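Hypothetical protein, IPT/TIG domain protein (PDB 4HW6) is of unknown function but, with an IPT/TIG domain joined to a six-bladed beta-propeller, is probably an auxiliary nutrient-binding protein, perhaps for carbohydrate. Local coordinates at residues G33-Y39 and E67-C73; H277-P282 and N338-F342; T283-A287 and R299-R304. All coordinates share one frame; numbering follows the deposited sequence. Where two conformers were deposited one is given.

Overall arrangement
Contact 1 lies about 46 Å from contact 2 and 53 Å from contact 3, centre to centre: it belongs to the IPT/TIG domain, the other two to the propeller. Contact 1 is an antiparallel strand pair with one buried apolar face and one more exposed, mixed face. Contacts 2 and 3 touch and share a sheet, strand 276-280 lying beside strand 286-291, with contact 3 nested inside the loop that contact 2 closes. Contact 2 is the more buried: it joins two blades through rings and a water, without a direct hydrogen bond. Contact 3 ties one blade's hairpin farther from the centre, where charged side chains, waters and a bound 1,2-ethanediol supplement the backbone pairing.

Contact 1: residues G33-Y39 and E67-C73; sequences GTRVVVY and ESLLCIC
Strands 35-39 and 68-72 pair antiparallel inside the IPT/TIG domain, an immunoglobulin-like beta fold of the E-set clan, and the backbone carries the contact. Val36 faces Cys71 and Val38 faces Leu69 as hydrogen-bonded pairs; Val36 N reaches Cys71 O at 2.8 Å, and Cys71 N returns to Val36 O at 2.9 Å. The ladder runs on past one end of the pair, where Gly33 N meets Cys73 O at 2.8 Å in an almost straight bond. At the positive phi of Gly33 (90°) a CB would press on the carbonyl O of the residue before, a place suited to glycine; Ile72 CG2 packs on Gly33 CA at 3.6 Å.

The two faces differ. Val36, Val38, Leu69 and Cys71 make the buried one, and their small or branched apolar groups suit a core: Val38 and Leu69 run alongside each other into it, with Leu69 CD1 3.9 Å from Val38 CB. On the other face, Val37 and Leu70 slant across each other. Leu70 CG stands anti to the backbone N (chi1 178°), and its branch CD1 meets Val37 CG2 at 3.7 Å. Tyr39 lays one ring face over Val37 CG1, and its ring also makes a cation-pi contact with Lys24.

Strand 21-30 flanks the pair beside 35-39 and strand 57-64 beside 68-72, while Val50 and Val52 of strand 50-54, with Phe43 and Phe103, pack against the buried face.

Contact 2: residues H277-P282 and N338-F342; sequences HIVWHP and NQGIF
The Phe342 ring receives His281 and Pro282 on one and the same face: His281 CA sits 4.0 Å from the ring centroid as a CH-pi contact, and Pro282 CD lies off-centre at 4.1 Å. His281 also turns its own ring edge to that face, a T-shaped pair with planes at 71° and His281 CD2 3.6 Å from Phe342 CE1. A flat phenyl suits this place, its one broad face serving both neighbours. At the Phe342 edge, in plane, lies Val279 O, while Val279 CG1 packs on Phe342 CE2 at 3.8 Å. Gly340, without a side chain, lets its carbonyl O come within 3.4 Å of Val279 CG2; its backbone N is buried without a partner. At the far end a water lies in the His277 ring plane. It bonds His277 NE2 at 2.9 Å, accepts from Gln339 NE2 and donates to Gly340 O.

Strands 276-280 and 337-344 run parallel as the edge strands of two propeller blades, too far apart to share a ladder. His281 is held at both nitrogens, by Asp353 and Thr283, which fixes the edge it presents; Gln339 is held by Met144 and Ile407. With no direct hydrogen bond across, the blades are joined by aromatic and apolar packing and by one water that serves three polar atoms.

Contact 3: residues T283-A287 and R299-R304; sequences TGDWA and RVDYNR. With EDO (1,2-ethanediol), chain F.
The Arg299 guanidinium, in one of two modelled conformers, is stacked face to face on the indole of Trp286, centres 3.3 Å apart and planes at 4°. It is a cation-pi pair, with Arg299 CZ over the five-membered ring and Arg299 CD over the six-membered one. The long, extended arginine chain is what spans the indole, and Trp286 offers its broad face because its CG stands between the backbone N and the carbonyl carbon (chi1 54°).

Of the charged bonds, Arg299 NE gives to Asp301 OD1 at 2.8 Å, in the guanidinium plane, which helps set the rotation of the stacked group. A second salt bridge crosses the segments, Arg304 NH2 to Asp285 OD1 at 2.8 Å, the two flat groups 68° apart. A water links Asp285 OD1 to Arg304 NE, and Arg304 NH1 continues to Gln238.

These groups sit on and just beyond the hairpin of strands 286-291 and 296-301, the two middle strands of one propeller blade. Its backbone bonds pair Ala287 with Val300, Ala287 N to Val300 O at 2.9 Å and Val300 N to Ala287 O likewise; Tyr302 N adds a bond to Asp285 O. Ala287 is small enough to fit beside Val300 and against Ile278 and Trp280. Ahead of the strand, Thr283 OG1 accepts from Asp285 N in an ST turn and also bonds His281, while Gly284 takes a positive phi, where the absence of a CB leaves room for Arg304 NH2.

A 1,2-ethanediol, probably from the crystallisation liquor, accepts from Trp286 NE1 through its O1 at 2.8 Å, in the indole plane, and gives through O2 to Asp285 OD2 at 2.7 Å.

Contact 1: residues G33-Y39 and E67-C73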
loop_
_atom_site.group_PDB
_atom_site.type_symbol
_atom_site.label_atom_id
_atom_site.label_comp_id
_atom_site.label_asym_id
_atom_site.label_seq_id
_atom_site.Cartn_x
_atom_site.Cartn_y
_atom_site.Cartn_z
ATOM N N GLY A 33 18.118 -17.181 -6.670
ATOM C CA GLY A 33 18.417 -18.363 -7.460
ATOM C C GLY A 33 19.633 -18.216 -8.363
ATOM O O GLY A 33 20.020 -19.170 -9.018
ATOM N N THR A 34 20.233 -17.027 -8.418
ATOM C CA THR A 34 21.431 -16.801 -9.242
ATOM C C THR A 34 22.592 -17.588 -8.644
ATOM O O THR A 34 22.839 -17.468 -7.435
ATOM C CB THR A 34 21.877 -15.320 -9.222
ATOM O OG1 THR A 34 20.929 -14.508 -9.910
ATOM C CG2 THR A 34 23.290 -15.129 -9.866
ATOM N N ARG A 35 23.276 -18.393 -9.460
ATOM C CA ARG A 35 24.507 -19.030 -9.000
ATOM C C ARG A 35 25.607 -17.979 -8.907
ATOM O O ARG A 35 25.921 -17.283 -9.889
ATOM C CB ARG A 35 24.925 -20.202 -9.894
ATOM C CG ARG A 35 24.234 -21.508 -9.522
ATOM C CD ARG A 35 22.930 -21.698 -10.280
ATOM N NE ARG A 35 22.029 -22.667 -9.652
ATOM C CZ ARG A 35 22.249 -23.973 -9.611
ATOM N NH1 ARG A 35 23.349 -24.473 -10.146
ATOM N NH2 ARG A 35 21.380 -24.772 -9.016
ATOM N N VAL A 36 26.175 -17.840 -7.716
ATOM C CA VAL A 36 27.238 -16.878 -7.503
ATOM C C VAL A 36 28.502 -17.614 -7.099
ATOM O O VAL A 36 28.485 -18.420 -6.164
ATOM C CB VAL A 36 26.875 -15.889 -6.394
ATOM C CG1 VAL A 36 27.972 -14.860 -6.231
ATOM C CG2 VAL A 36 25.540 -15.220 -6.693
ATOM N N VAL A 37 29.595 -17.318 -7.793
ATOM C CA VAL A 37 30.905 -17.812 -7.392
ATOM C C VAL A 37 31.575 -16.741 -6.543
ATOM O O VAL A 37 31.705 -15.591 -6.981
ATOM C CB VAL A 37 31.780 -18.202 -8.603
ATOM C CG1 VAL A 37 33.142 -18.711 -8.128
ATOM C CG2 VAL A 37 31.058 -19.258 -9.427
ATOM N N VAL A 38 31.961 -17.110 -5.321
ATOM C CA VAL A 38 32.660 -16.197 -4.416
ATOM C C VAL A 38 34.139 -16.588 -4.393
ATOM O O VAL A 38 34.457 -17.778 -4.308
ATOM C CB VAL A 38 32.011 -16.238 -3.011
ATOM C CG1 VAL A 38 32.739 -15.308 -2.046
ATOM C CG2 VAL A 38 30.518 -15.894 -3.122
ATOM N N TYR A 39 35.042 -15.604 -4.506
ATOM C CA TYR A 39 36.480 -15.863 -4.610
ATOM C C TYR A 39 37.167 -15.253 -3.398
ATOM O O TYR A 39 36.737 -14.219 -2.894
ATOM C CB TYR A 39 37.081 -15.223 -5.870
ATOM C CG TYR A 39 36.551 -15.751 -7.177
ATOM C CD1 TYR A 39 37.153 -16.830 -7.818
ATOM C CD2 TYR A 39 35.450 -15.164 -7.777
ATOM C CE1 TYR A 39 36.660 -17.316 -9.022
ATOM C CE2 TYR A 39 34.951 -15.635 -8.974
ATOM C CZ TYR A 39 35.557 -16.709 -9.597
ATOM O OH TYR A 39 35.023 -17.154 -10.797
ATOM N N GLU A 67 39.813 -21.500 -2.494
ATOM C CA GLU A 67 39.921 -20.112 -2.944
ATOM C C GLU A 67 38.682 -19.667 -3.715
ATOM O O GLU A 67 38.612 -18.529 -4.182
ATOM C CB GLU A 67 41.167 -19.923 -3.811
ATOM C CG GLU A 67 42.480 -20.197 -3.085
ATOM C CD GLU A 67 42.767 -21.682 -2.878
ATOM O OE1 GLU A 67 42.537 -22.483 -3.816
ATOM O OE2 GLU A 67 43.241 -22.054 -1.780
ATOM N N SER A 68 37.705 -20.562 -3.844
ATOM C CA SER A 68 36.393 -20.195 -4.361
ATOM C C SER A 68 35.309 -21.082 -3.765
ATOM O O SER A 68 35.585 -22.141 -3.206
ATOM C CB SER A 68 36.337 -20.298 -5.887
ATOM O OG SER A 68 36.451 -21.650 -6.300
ATOM N N LEU A 69 34.070 -20.617 -3.878
ATOM C CA LEU A 69 32.905 -21.437 -3.568
ATOM C C LEU A 69 31.782 -21.010 -4.503
ATOM O O LEU A 69 31.796 -19.893 -5.031
ATOM C CB LEU A 69 32.502 -21.308 -2.085
ATOM C CG LEU A 69 32.042 -19.947 -1.544
ATOM C CD1 LEU A 69 30.592 -19.672 -1.963
ATOM C CD2 LEU A 69 32.146 -19.899 -0.016
ATOM N N LEU A 70 30.858 -21.936 -4.740
ATOM C CA LEU A 70 29.674 -21.700 -5.536
ATOM C C LEU A 70 28.468 -21.752 -4.614
ATOM O O LEU A 70 28.291 -22.726 -3.870
ATOM C CB LEU A 70 29.540 -22.775 -6.619
ATOM C CG LEU A 70 28.312 -22.741 -7.541
ATOM C CD1 LEU A 70 28.325 -21.499 -8.419
ATOM C CD2 LEU A 70 28.240 -23.994 -8.404
ATOM N N CYS A 71 27.638 -20.712 -4.660
ATOM C CA CYS A 71 26.440 -20.672 -3.838
ATOM C C CYS A 71 25.257 -20.121 -4.642
ATOM O O CYS A 71 25.411 -19.709 -5.803
ATOM C CB CYS A 71 26.696 -19.858 -2.557
ATOM S SG CYS A 71 26.850 -18.092 -2.861
ATOM N N ILE A 72 24.078 -20.183 -4.039
ATOM C CA ILE A 72 22.844 -19.728 -4.666
ATOM C C ILE A 72 22.312 -18.523 -3.911
ATOM O O ILE A 72 22.074 -18.583 -2.690
ATOM C CB ILE A 72 21.789 -20.856 -4.669
ATOM C CG1 ILE A 72 22.298 -22.057 -5.469
ATOM C CG2 ILE A 72 20.454 -20.385 -5.244
ATOM C CD1 ILE A 72 21.327 -23.224 -5.446
ATOM N N CYS A 73 22.122 -17.419 -4.626
ATOM C CA CYS A 73 21.614 -16.193 -4.020
ATOM C C CYS A 73 20.208 -16.407 -3.437
ATOM O O CYS A 73 19.320 -16.905 -4.129
ATOM C CB CYS A 73 21.541 -15.074 -5.064
ATOM S SG CYS A 73 21.085 -13.491 -4.336
#

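Contact 2: residues H277-P282 and N338-F342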
loop_
_atom_site.group_PDB
_atom_site.type_symbol
_atom_site.label_atom_id
_atom_site.label_comp_id
_atom_site.label_asym_id
_atom_site.label_seq_id
_atom_site.Cartn_x
_atom_site.Cartn_y
_atom_site.Cartn_z
ATOM N N HIS A 277 -13.632 11.421 -3.505
ATOM C CA HIS A 277 -12.742 11.010 -2.430
ATOM C C HIS A 277 -11.662 12.050 -2.331
ATOM O O HIS A 277 -10.930 12.289 -3.291
ATOM C CB HIS A 277 -12.125 9.652 -2.717
ATOM C CG HIS A 277 -11.308 9.118 -1.586
ATOM N ND1 HIS A 277 -11.852 8.806 -0.359
ATOM C CD2 HIS A 277 -9.980 8.879 -1.486
ATOM C CE1 HIS A 277 -10.888 8.393 0.446
ATOM N NE2 HIS A 277 -9.741 8.430 -0.215
ATOM N N ILE A 278 -11.555 12.649 -1.156
ATOM C CA ILE A 278 -10.585 13.712 -0.900
ATOM C C ILE A 278 -9.436 13.146 -0.083
ATOM O O ILE A 278 -9.659 12.410 0.869
ATOM C CB ILE A 278 -11.258 14.889 -0.178
ATOM C CG1 ILE A 278 -12.346 15.514 -1.071
ATOM C CG2 ILE A 278 -10.221 15.986 0.161
ATOM C CD1 ILE A 278 -13.231 16.526 -0.364
ATOM N N VAL A 279 -8.206 13.456 -0.490
ATOM C CA VAL A 279 -7.019 13.016 0.228
ATOM C C VAL A 279 -6.053 14.197 0.390
ATOM O O VAL A 279 -5.584 14.767 -0.606
ATOM C CB VAL A 279 -6.260 11.860 -0.495
ATOM C CG1 VAL A 279 -5.184 11.317 0.424
ATOM C CG2 VAL A 279 -7.199 10.740 -0.976
ATOM N N TRP A 280 -5.751 14.552 1.637
ATOM C CA TRP A 280 -4.788 15.606 1.936
ATOM C C TRP A 280 -3.360 15.155 1.604
ATOM O O TRP A 280 -2.938 14.042 1.940
ATOM C CB TRP A 280 -4.883 16.068 3.403
ATOM C CG TRP A 280 -6.069 16.921 3.646
ATOM C CD1 TRP A 280 -7.252 16.539 4.208
ATOM C CD2 TRP A 280 -6.240 18.255 3.202
ATOM N NE1 TRP A 280 -8.138 17.596 4.217
ATOM C CE2 TRP A 280 -7.549 18.654 3.567
ATOM C CE3 TRP A 280 -5.411 19.165 2.535
ATOM C CZ2 TRP A 280 -8.036 19.929 3.293
ATOM C CZ3 TRP A 280 -5.915 20.417 2.237
ATOM C CH2 TRP A 280 -7.212 20.788 2.628
ATOM N N HIS A 281 -2.601 16.038 0.957
ATOM C CA HIS A 281 -1.169 15.843 0.870
ATOM C C HIS A 281 -0.610 15.817 2.284
ATOM O O HIS A 281 -1.122 16.508 3.152
ATOM C CB HIS A 281 -0.506 16.968 0.085
ATOM C CG HIS A 281 0.926 16.702 -0.271
ATOM N ND1 HIS A 281 1.988 17.127 0.504
ATOM C CD2 HIS A 281 1.467 16.062 -1.336
ATOM C CE1 HIS A 281 3.119 16.755 -0.076
ATOM N NE2 HIS A 281 2.827 16.099 -1.190
ATOM N N PRO A 282 0.452 15.015 2.525
ATOM C CA PRO A 282 0.940 14.930 3.894
ATOM C C PRO A 282 1.358 16.269 4.501
ATOM O O PRO A 282 1.261 16.449 5.710
ATOM C CB PRO A 282 2.122 13.967 3.775
ATOM C CG PRO A 282 1.717 13.057 2.667
ATOM C CD PRO A 282 1.006 13.949 1.676
ATOM N N ASN A 338 -10.705 5.470 -7.741
ATOM C CA ASN A 338 -11.339 5.292 -6.458
ATOM C C ASN A 338 -10.438 5.794 -5.333
ATOM O O ASN A 338 -10.272 7.015 -5.241
ATOM C CB ASN A 338 -11.904 3.878 -6.291
ATOM C CG ASN A 338 -13.385 3.824 -6.670
ATOM O OD1 ASN A 338 -14.246 3.880 -5.793
ATOM N ND2 ASN A 338 -13.687 3.806 -7.983
ATOM N N GLN A 339 -9.856 4.938 -4.496
ATOM C CA GLN A 339 -9.014 5.442 -3.431
ATOM C C GLN A 339 -7.605 5.728 -3.940
ATOM O O GLN A 339 -7.115 5.064 -4.859
ATOM C CB GLN A 339 -8.947 4.454 -2.266
ATOM C CG GLN A 339 -8.243 5.018 -1.064
ATOM C CD GLN A 339 -8.405 4.176 0.195
ATOM O OE1 GLN A 339 -8.688 2.980 0.127
ATOM N NE2 GLN A 339 -8.209 4.812 1.366
ATOM N N GLY A 340 -7.006 6.778 -3.403
ATOM C CA GLY A 340 -5.593 7.019 -3.564
ATOM C C GLY A 340 -4.871 7.380 -2.294
ATOM O O GLY A 340 -5.472 7.860 -1.347
ATOM N N ILE A 341 -3.553 7.191 -2.309
ATOM C CA ILE A 341 -2.703 7.503 -1.171
ATOM C C ILE A 341 -1.387 8.103 -1.627
ATOM O O ILE A 341 -0.912 7.843 -2.725
ATOM C CB ILE A 341 -2.387 6.250 -0.332
ATOM C CG1 ILE A 341 -1.765 5.141 -1.224
ATOM C CG2 ILE A 341 -3.653 5.759 0.365
ATOM C CD1 ILE A 341 -1.176 4.004 -0.423
ATOM N N PHE A 342 -0.787 8.896 -0.750
ATOM C CA PHE A 342 0.522 9.451 -0.987
ATOM C C PHE A 342 1.621 8.546 -0.454
ATOM O O PHE A 342 1.549 8.080 0.682
ATOM C CB PHE A 342 0.608 10.820 -0.348
ATOM C CG PHE A 342 -0.231 11.859 -1.052
ATOM C CD1 PHE A 342 0.255 12.504 -2.172
ATOM C CD2 PHE A 342 -1.487 12.198 -0.592
ATOM C CE1 PHE A 342 -0.505 13.466 -2.844
ATOM C CE2 PHE A 342 -2.248 13.144 -1.254
ATOM C CZ PHE A 342 -1.745 13.806 -2.366
HETATM O O HOH W 1 -7.178 7.623 0.924
#

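Contact 3: residues T283-A287 and R299-R304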
loop_
_atom_site.group_PDB
_atom_site.type_symbol
_atom_site.label_atom_id
_atom_site.label_comp_id
_atom_site.label_asym_id
_atom_site.label_seq_id
_atom_site.Cartn_x
_atom_site.Cartn_y
_atom_site.Cartn_z
ATOM N N THR A 283 1.805 17.214 3.683
ATOM C CA THR A 283 2.137 18.559 4.184
ATOM C C THR A 283 0.925 19.371 4.658
ATOM O O THR A 283 1.072 20.330 5.426
ATOM C CB THR A 283 2.812 19.419 3.095
ATOM O OG1 THR A 283 1.918 19.580 1.989
ATOM C CG2 THR A 283 4.111 18.786 2.619
ATOM N N GLY A 284 -0.255 19.034 4.160
ATOM C CA GLY A 284 -1.470 19.825 4.391
ATOM C C GLY A 284 -1.603 21.049 3.504
ATOM O O GLY A 284 -2.530 21.837 3.685
ATOM N N ASP A 285 -0.692 21.223 2.536
ATOM C CA ASP A 285 -0.716 22.397 1.687
ATOM C C ASP A 285 -1.870 22.375 0.683
ATOM O O ASP A 285 -2.285 23.427 0.183
ATOM C CB ASP A 285 0.614 22.557 0.929
ATOM C CG ASP A 285 1.780 22.909 1.833
ATOM O OD1 ASP A 285 1.557 23.252 3.002
ATOM O OD2 ASP A 285 2.937 22.850 1.365
ATOM N N TRP A 286 -2.342 21.175 0.370
ATOM C CA TRP A 286 -3.368 20.966 -0.623
ATOM C C TRP A 286 -3.881 19.538 -0.543
ATOM O O TRP A 286 -3.285 18.711 0.128
ATOM C CB TRP A 286 -2.847 21.272 -2.022
ATOM C CG TRP A 286 -1.590 20.563 -2.438
ATOM C CD1 TRP A 286 -0.329 21.045 -2.347
ATOM C CD2 TRP A 286 -1.485 19.262 -3.054
ATOM N NE1 TRP A 286 0.577 20.128 -2.852
ATOM C CE2 TRP A 286 -0.108 19.037 -3.310
ATOM C CE3 TRP A 286 -2.411 18.302 -3.454
ATOM C CZ2 TRP A 286 0.367 17.876 -3.925
ATOM C CZ3 TRP A 286 -1.921 17.108 -4.084
ATOM C CH2 TRP A 286 -0.540 16.929 -4.292
ATOM N N ALA A 287 -5.013 19.292 -1.190
ATOM C CA ALA A 287 -5.608 17.948 -1.278
ATOM C C ALA A 287 -5.906 17.618 -2.727
ATOM O O ALA A 287 -6.173 18.499 -3.512
ATOM C CB ALA A 287 -6.903 17.877 -0.472
ATOM N N ARG A 299 -7.115 19.258 -7.848
ATOM C CA ARG A 299 -6.398 19.694 -6.650
ATOM C C ARG A 299 -7.076 20.926 -6.046
ATOM O O ARG A 299 -7.481 21.848 -6.768
ATOM C CB ARG A 299 -4.932 19.999 -6.993
ATOM C CG ARG A 299 -4.169 20.781 -5.922
ATOM C CD ARG A 299 -2.671 20.651 -6.076
ATOM N NE ARG A 299 -1.945 21.767 -5.491
ATOM C CZ ARG A 299 -0.618 21.894 -5.524
ATOM N NH1 ARG A 299 0.114 20.966 -6.109
ATOM N NH2 ARG A 299 -0.021 22.950 -4.986
ATOM N N VAL A 300 -7.151 20.959 -4.718
ATOM C CA VAL A 300 -7.655 22.122 -3.979
ATOM C C VAL A 300 -6.566 22.587 -3.004
ATOM O O VAL A 300 -6.089 21.828 -2.157
ATOM C CB VAL A 300 -9.001 21.836 -3.291
ATOM C CG1 VAL A 300 -8.918 20.624 -2.357
ATOM C CG2 VAL A 300 -9.477 23.100 -2.579
ATOM N N ASP A 301 -6.115 23.816 -3.175
ATOM C CA ASP A 301 -5.070 24.379 -2.341
ATOM C C ASP A 301 -5.625 24.899 -1.020
ATOM O O ASP A 301 -6.767 25.366 -0.955
ATOM C CB ASP A 301 -4.364 25.525 -3.076
ATOM C CG ASP A 301 -3.505 25.045 -4.259
ATOM O OD1 ASP A 301 -2.870 23.993 -4.163
ATOM O OD2 ASP A 301 -3.454 25.744 -5.283
ATOM N N TYR A 302 -4.794 24.811 0.016
ATOM C CA TYR A 302 -5.104 25.303 1.362
ATOM C C TYR A 302 -4.235 26.503 1.673
ATOM O O TYR A 302 -3.008 26.429 1.569
ATOM C CB TYR A 302 -4.907 24.179 2.395
ATOM C CG TYR A 302 -5.157 24.589 3.815
ATOM C CD1 TYR A 302 -6.450 24.765 4.289
ATOM C CD2 TYR A 302 -4.107 24.779 4.698
ATOM C CE1 TYR A 302 -6.688 25.143 5.584
ATOM C CE2 TYR A 302 -4.331 25.151 6.008
ATOM C CZ TYR A 302 -5.629 25.326 6.453
ATOM O OH TYR A 302 -5.828 25.702 7.760
ATOM N N ASN A 303 -4.871 27.625 2.024
ATOM C CA ASN A 303 -4.151 28.826 2.418
ATOM C C ASN A 303 -4.006 28.798 3.922
ATOM O O ASN A 303 -4.999 28.917 4.643
ATOM C CB ASN A 303 -4.910 30.085 1.983
ATOM C CG ASN A 303 -4.196 31.381 2.376
ATOM O OD1 ASN A 303 -3.682 31.534 3.494
ATOM N ND2 ASN A 303 -4.167 32.327 1.449
ATOM N N ARG A 304 -2.776 28.664 4.397
ATOM C CA ARG A 304 -2.531 28.537 5.836
ATOM C C ARG A 304 -2.864 29.747 6.650
ATOM O O ARG A 304 -3.277 29.619 7.797
ATOM C CB ARG A 304 -1.076 28.255 6.113
ATOM C CG ARG A 304 -0.765 26.844 5.828
ATOM C CD ARG A 304 0.540 26.435 6.438
ATOM N NE ARG A 304 0.740 25.154 5.826
ATOM C CZ ARG A 304 0.219 24.018 6.259
ATOM N NH1 ARG A 304 -0.467 23.955 7.396
ATOM N NH2 ARG A 304 0.434 22.928 5.556
HETATM C C1 EDO F . 4.066 19.808 -2.532
HETATM O O1 EDO F . 3.240 20.589 -3.406
HETATM C C2 EDO F . 3.671 20.047 -1.079
HETATM O O2 EDO F . 3.630 21.454 -0.796
HETATM O O HOH W 2 -0.329 26.012 2.222
HETATM O O HOH W 3 2.450 26.027 3.805
#